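PDB 5N4B: dual function macrocyclase-peptidase POPB from Galerina marginata, which cleaves peptide bonds after proline and joins peptide ends into macrocycles during biosynthesis of the amanitin toxins. Local coordinates for residues Pro641-Val645 against Lys672-Leu677. The protein carries 1 engineered substitution. Residues are numbered along the deposited sequence; the frame is centred on the assembly and turned at random.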
loop_
_atom_site.group_PDB
_atom_site.type_symbol
_atom_site.label_atom_id
_atom_site.label_comp_id
_atom_site.label_asym_id
_atom_site.label_seq_id
_atom_site.Cartn_x
_atom_site.Cartn_y
_atom_site.Cartn_z
ATOM N N PRO A 641 -12.542 15.937 10.450
ATOM C CA PRO A 641 -12.465 15.660 11.896
ATOM C C PRO A 641 -11.976 16.837 12.707
ATOM O O PRO A 641 -12.515 17.092 13.786
ATOM C CB PRO A 641 -11.525 14.431 11.961
ATOM C CG PRO A 641 -11.753 13.755 10.631
ATOM C CD PRO A 641 -11.958 14.856 9.641
ATOM N N VAL A 642 -10.994 17.581 12.218
ATOM C CA VAL A 642 -10.447 18.718 12.961
ATOM C C VAL A 642 -11.496 19.781 13.198
ATOM O O VAL A 642 -11.343 20.572 14.126
ATOM C CB VAL A 642 -9.266 19.285 12.147
ATOM C CG1 VAL A 642 -8.901 20.709 12.545
ATOM C CG2 VAL A 642 -8.022 18.378 12.278
ATOM N N HIS A 643 -12.552 19.820 12.394
ATOM C CA HIS A 643 -13.570 20.862 12.475
ATOM C C HIS A 643 -14.873 20.425 13.114
ATOM O O HIS A 643 -15.806 21.229 13.143
ATOM C CB HIS A 643 -13.819 21.444 11.091
ATOM C CG HIS A 643 -12.573 21.978 10.489
ATOM N ND1 HIS A 643 -11.793 21.264 9.602
ATOM C CD2 HIS A 643 -11.894 23.118 10.753
ATOM C CE1 HIS A 643 -10.705 21.949 9.334
ATOM N NE2 HIS A 643 -10.743 23.087 10.016
ATOM N N ASN A 644 -14.955 19.203 13.644
ATOM C CA ASN A 644 -16.199 18.681 14.176
ATOM C C ASN A 644 -16.083 18.123 15.583
ATOM O O ASN A 644 -16.969 17.389 16.028
ATOM C CB ASN A 644 -16.796 17.698 13.189
ATOM C CG ASN A 644 -17.365 18.420 11.996
ATOM O OD1 ASN A 644 -18.482 18.973 12.051
ATOM N ND2 ASN A 644 -16.581 18.531 10.931
ATOM N N VAL A 645 -15.011 18.437 16.303
ATOM C CA VAL A 645 -14.861 17.992 17.689
ATOM C C VAL A 645 -15.815 18.789 18.561
ATOM O O VAL A 645 -15.989 19.988 18.360
ATOM C CB VAL A 645 -13.406 18.164 18.148
ATOM C CG1 VAL A 645 -13.284 17.751 19.591
ATOM C CG2 VAL A 645 -12.465 17.377 17.267
ATOM N N LYS A 672 -3.002 18.789 14.644
ATOM C CA LYS A 672 -4.170 19.624 14.854
ATOM C C LYS A 672 -5.281 18.834 15.515
ATOM O O LYS A 672 -5.984 19.342 16.390
ATOM C CB LYS A 672 -4.661 20.219 13.548
ATOM C CG LYS A 672 -3.770 21.288 12.956
ATOM C CD LYS A 672 -4.492 21.942 11.771
ATOM C CE LYS A 672 -3.587 22.868 11.082
ATOM N NZ LYS A 672 -4.296 23.418 9.932
ATOM N N PHE A 673 -5.482 17.592 15.089
ATOM C CA PHE A 673 -6.572 16.811 15.654
ATOM C C PHE A 673 -6.369 16.592 17.149
ATOM O O PHE A 673 -7.291 16.812 17.943
ATOM C CB PHE A 673 -6.800 15.514 14.882
ATOM C CG PHE A 673 -8.009 14.757 15.327
ATOM C CD1 PHE A 673 -9.266 15.275 15.064
ATOM C CD2 PHE A 673 -7.887 13.593 16.033
ATOM C CE1 PHE A 673 -10.405 14.593 15.445
ATOM C CE2 PHE A 673 -9.032 12.893 16.429
ATOM C CZ PHE A 673 -10.286 13.427 16.144
ATOM N N ILE A 674 -5.173 16.167 17.563
ATOM C CA ILE A 674 -4.940 15.875 18.981
ATOM C C ILE A 674 -4.989 17.164 19.806
ATOM O O ILE A 674 -5.519 17.186 20.924
ATOM C CB ILE A 674 -3.667 15.051 19.224
ATOM C CG1 ILE A 674 -3.630 14.429 20.634
ATOM C CG2 ILE A 674 -2.451 15.903 19.008
ATOM C CD1 ILE A 674 -4.725 13.432 20.896
ATOM N N ALA A 675 -4.473 18.266 19.267
ATOM C CA ALA A 675 -4.558 19.525 20.008
ATOM C C ALA A 675 -6.007 19.953 20.199
ATOM O O ALA A 675 -6.381 20.482 21.257
ATOM C CB ALA A 675 -3.759 20.592 19.258
ATOM N N THR A 676 -6.834 19.725 19.181
ATOM C CA THR A 676 -8.247 20.070 19.250
ATOM C C THR A 676 -8.990 19.167 20.232
ATOM O O THR A 676 -9.831 19.633 21.009
ATOM C CB THR A 676 -8.837 20.012 17.829
ATOM O OG1 THR A 676 -8.133 20.936 16.993
ATOM C CG2 THR A 676 -10.269 20.399 17.804
ATOM N N LEU A 677 -8.695 17.867 20.235
ATOM C CA LEU A 677 -9.287 16.991 21.227
ATOM C C LEU A 677 -8.919 17.439 22.624
ATOM O O LEU A 677 -9.777 17.509 23.512
ATOM C CB LEU A 677 -8.811 15.561 21.031
ATOM C CG LEU A 677 -9.368 14.713 19.905
ATOM C CD1 LEU A 677 -8.715 13.345 19.910
ATOM C CD2 LEU A 677 -10.879 14.603 20.038
#
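In the alpha/beta-hydrolase domain of this S9A peptidase, the loop that leads into strand 653-659 packs on helix 668-680, and Val642 and Val645 meet Phe673, Thr676 and Leu677 without a hydrogen bond between them. Phe673 has CG anti to its backbone N (chi1 -173°), which carries the ring toward the loop. There Pro641 CB lies 3.7 Å from Phe673 CE1, approaching obliquely, while Pro641 O meets the ring edge in its plane. Val642 rests on the start of this helical turn, its CG2 3.9 Å from Phe673 N and 4.0 Å from Lys672 CB; Val642 CA and Phe673 CA lie 5.1 Å apart, which suits a compact branched residue. Val645 reaches both Phe673 and the following turn: CG2 is 3.8 Å from Thr676 CG2 and also touches Phe673 CE1, whereas CG1 lies 4.0 Å from Leu677 CD2. Threonine suits a helix flank with two demands. Its OG1, beside the backbone N (chi1 -59°), donates a hydrogen bond to Lys672 O (2.7 Å), leaving CG2 as an apolar surface for the loop. Lys672 O thus accepts both OG1 and N of Thr676, from opposite faces of its plane. Beyond CB, the extended Lys672 chain carries NZ to salt bridges with Asp36, Glu42 and Asp607. Behind the contact, Met585 and Val589 of helix 579-590 and Ile656 of strand 653-659 pack against Phe673, joining loop, helices and central sheet.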